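Local coordinates for putative transcription antitermination protein nusG (Methanocaldococcus jannaschii, PDB 3LPE) that stimulates transcription elongation as the NGN domain of archaeal Spt5, which pairs with Spt4 and mediates binding to RNA polymerase, at residues A[11-16]-A[78-83]. Residues are numbered along the deposited sequence; the frame is centred on the assembly and turned at random.
Sequences MIFAVR and PGTIAI
Ile81 N donates to Ile12 O (2.8 Å), the one direct hydrogen bond between 11-16 and 78-83. Its N-H points well at the oxygen (156°), although the donor stands tilted 27° from the carbonyl plane. The same oxygen lies 3.3 Å from Thr80 CA in a CA-H...O contact. Two waters extend this junction. One takes a bond from Ala14 N and gives one to Gly79 O; the other donates to Ile81 O and accepts a weak bond from Ile12 N.

Apolar groups close in on both sheet faces. Thr80 CG2 meets the Phe13 ring obliquely at CE1 and CZ (3.8 Å from CZ), while Met11 CG approaches the same methyl from another side, at 3.9 Å, the two side chains crossing at an angle. Phe13 CG lies anti to the carbonyl carbon (chi1 -68°), a setting that leaves CD1 3.8 Å from Gly79 O. On the other face, Ile81 CG1 lies 4.0 Å from Ala14 N and its CD1 lies loosely against Ala14 CB, while the CD1 methyls of Ile12 and Ile83 meet at 4.1 Å where the two side chains pass at a slant.

Further out, Phe13 rests on Lys60 and Val63 of helix 60-67, and Ile12 and Ile81 share Ile86 of helix 83-90. Ile41 of the neighbouring DNA-directed RNA polymerase subunit E'' chain packs on Ile12. Strand 12-17 lies between 52-57 and 73-76 in the antiparallel sheet; after 73-76, the loop crosses its start and passes from the face of helix 60-67 to that of helix 83-90, joining the sheet to the C-terminal helix of this NGN domain, a NusG-like fold.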
ATOM      1  N   MET A  11      11.148  -2.549   9.328  1.00 39.02           N
ATOM      2  CA  MET A  11      10.884  -3.762   8.513  1.00 25.84           C
ATOM      3  C   MET A  11       9.819  -3.672   7.415  1.00 40.67           C
ATOM      4  O   MET A  11       8.683  -3.213   7.632  1.00 31.56           O
ATOM      5  CB  MET A  11      10.633  -4.964   9.422  1.00 26.40           C
ATOM      6  CG  MET A  11      11.809  -5.238  10.337  1.00 33.18           C
ATOM      7  SD  MET A  11      11.670  -6.797  11.225  1.00 46.24           S
ATOM      8  CE  MET A  11      11.599  -6.223  12.908  1.00 80.66           C
ATOM      9  N   ILE A  12      10.209  -4.126   6.223  1.00 28.84           N
ATOM     10  CA  ILE A  12       9.282  -4.261   5.117  1.00 22.79           C
ATOM     11  C   ILE A  12       9.444  -5.665   4.534  1.00 31.16           C
ATOM     12  O   ILE A  12      10.557  -6.130   4.359  1.00 25.59           O
ATOM     13  CB  ILE A  12       9.579  -3.245   4.017  1.00 24.32           C
ATOM     14  CG1 ILE A  12       9.473  -1.819   4.576  1.00 26.04           C
ATOM     15  CG2 ILE A  12       8.584  -3.399   2.890  1.00 24.74           C
ATOM     16  CD1 ILE A  12      10.204  -0.811   3.735  1.00 28.40           C
ATOM     17  N   PHE A  13       8.330  -6.330   4.245  1.00 23.62           N
ATOM     18  CA  PHE A  13       8.386  -7.702   3.709  1.00 27.52           C
ATOM     19  C   PHE A  13       7.626  -7.784   2.396  1.00 24.47           C
ATOM     20  O   PHE A  13       6.633  -7.073   2.199  1.00 23.74           O
ATOM     21  CB  PHE A  13       7.775  -8.693   4.710  1.00 24.03           C
ATOM     22  CG  PHE A  13       8.588  -8.844   5.967  1.00 34.44           C
ATOM     23  CD1 PHE A  13       9.696  -9.672   5.989  1.00 36.64           C
ATOM     24  CD2 PHE A  13       8.271  -8.120   7.110  1.00 45.45           C
ATOM     25  CE1 PHE A  13      10.472  -9.800   7.144  1.00 40.93           C
ATOM     26  CE2 PHE A  13       9.033  -8.253   8.267  1.00 40.61           C
ATOM     27  CZ  PHE A  13      10.130  -9.088   8.278  1.00 34.83           C
ATOM     28  N   ALA A  14       8.096  -8.644   1.501  1.00 28.00           N
ATOM     29  CA  ALA A  14       7.347  -8.956   0.288  1.00 22.69           C
ATOM     30  C   ALA A  14       6.481 -10.191   0.545  1.00 20.84           C
ATOM     31  O   ALA A  14       6.982 -11.216   0.996  1.00 26.71           O
ATOM     32  CB  ALA A  14       8.311  -9.168  -0.900  1.00 20.05           C
ATOM     33  N   VAL A  15       5.176 -10.056   0.318  1.00 22.37           N
ATOM     34  CA  VAL A  15       4.221 -11.144   0.469  1.00 21.57           C
ATOM     35  C   VAL A  15       3.853 -11.607  -0.951  1.00 25.67           C
ATOM     36  O   VAL A  15       3.446 -10.805  -1.778  1.00 22.72           O
ATOM     37  CB  VAL A  15       2.953 -10.667   1.200  1.00 28.29           C
ATOM     38  CG1 VAL A  15       1.855 -11.729   1.145  1.00 23.91           C
ATOM     39  CG2 VAL A  15       3.293 -10.317   2.629  1.00 20.94           C
ATOM     40  N   ARG A  16       4.024 -12.889  -1.232  1.00 27.43           N
ATOM     41  CA  ARG A  16       3.729 -13.386  -2.577  1.00 27.16           C
ATOM     42  C   ARG A  16       2.240 -13.642  -2.741  1.00 19.07           C
ATOM     43  O   ARG A  16       1.613 -14.252  -1.905  1.00 18.96           O
ATOM     44  CB  ARG A  16       4.524 -14.646  -2.885  1.00 29.96           C
ATOM     45  CG  ARG A  16       4.265 -15.163  -4.304  1.00 26.96           C
ATOM     46  CD  ARG A  16       5.116 -16.368  -4.670  1.00 27.90           C
ATOM     47  NE  ARG A  16       4.781 -16.799  -6.035  1.00 29.55           N
ATOM     48  CZ  ARG A  16       5.131 -17.967  -6.568  1.00 27.55           C
ATOM     49  NH1 ARG A  16       5.823 -18.839  -5.853  1.00 23.72           N
ATOM     50  NH2 ARG A  16       4.759 -18.268  -7.807  1.00 23.79           N
ATOM     51  N   PRO A  78      11.666 -14.476   2.041  1.00 27.70           N
ATOM     52  CA  PRO A  78      12.623 -14.418   3.149  1.00 26.41           C
ATOM     53  C   PRO A  78      13.410 -13.107   3.140  1.00 31.62           C
ATOM     54  O   PRO A  78      13.786 -12.617   2.071  1.00 31.89           O
ATOM     55  CB  PRO A  78      13.567 -15.587   2.872  1.00 32.55           C
ATOM     56  CG  PRO A  78      12.847 -16.463   1.910  1.00 43.47           C
ATOM     57  CD  PRO A  78      11.971 -15.573   1.102  1.00 31.99           C
ATOM     58  N   GLY A  79      13.615 -12.539   4.320  1.00 31.33           N
ATOM     59  CA  GLY A  79      14.439 -11.352   4.486  1.00 28.13           C
ATOM     60  C   GLY A  79      13.655 -10.074   4.293  1.00 32.13           C
ATOM     61  O   GLY A  79      12.660 -10.068   3.593  1.00 35.25           O
ATOM     62  N   THR A  80      14.107  -8.989   4.917  1.00 29.52           N
ATOM     63  CA  THR A  80      13.447  -7.707   4.765  1.00 27.26           C
ATOM     64  C   THR A  80      13.813  -7.077   3.426  1.00 28.04           C
ATOM     65  O   THR A  80      14.762  -7.497   2.763  1.00 26.36           O
ATOM     66  CB  THR A  80      13.836  -6.732   5.905  1.00 29.88           C
ATOM     67  OG1 THR A  80      15.260  -6.704   6.028  1.00 34.40           O
ATOM     68  CG2 THR A  80      13.235  -7.200   7.252  1.00 38.28           C
ATOM     69  N   ILE A  81      13.045  -6.063   3.041  1.00 27.30           N
ATOM     70  CA  ILE A  81      13.338  -5.271   1.859  1.00 26.66           C
ATOM     71  C   ILE A  81      13.803  -3.893   2.311  1.00 33.00           C
ATOM     72  O   ILE A  81      13.109  -3.239   3.091  1.00 39.17           O
ATOM     73  CB  ILE A  81      12.093  -5.068   1.014  1.00 24.14           C
ATOM     74  CG1 ILE A  81      11.338  -6.402   0.803  1.00 31.44           C
ATOM     75  CG2 ILE A  81      12.442  -4.410  -0.322  1.00 37.23           C
ATOM     76  CD1 ILE A  81      12.135  -7.455   0.055  1.00 34.65           C
ATOM     77  N   ALA A  82      14.962  -3.450   1.823  1.00 36.58           N
ATOM     78  CA  ALA A  82      15.485  -2.118   2.167  1.00 37.75           C
ATOM     79  C   ALA A  82      14.670  -1.003   1.513  1.00 43.13           C
ATOM     80  O   ALA A  82      14.184  -1.144   0.390  1.00 31.85           O
ATOM     81  CB  ALA A  82      16.960  -1.989   1.787  1.00 40.08           C
ATOM     82  N   ILE A  83      14.538   0.119   2.214  1.00 36.85           N
ATOM     83  CA  ILE A  83      13.726   1.228   1.722  1.00 34.98           C
ATOM     84  C   ILE A  83      14.195   1.712   0.344  1.00 41.74           C
ATOM     85  O   ILE A  83      13.375   2.080  -0.506  1.00 36.03           O
ATOM     86  CB  ILE A  83      13.691   2.393   2.745  1.00 37.55           C
ATOM     87  CG1 ILE A  83      12.638   3.430   2.349  1.00 51.84           C
ATOM     88  CG2 ILE A  83      15.065   3.022   2.907  1.00 46.67           C
ATOM     89  CD1 ILE A  83      11.194   2.927   2.510  1.00 37.53           C
TER
HETATM   90  O   HOH W   1      13.069  -3.134   5.675  1.00 28.93           O
HETATM   91  O   HOH W   2      10.148 -10.240   2.320  1.00 30.17           O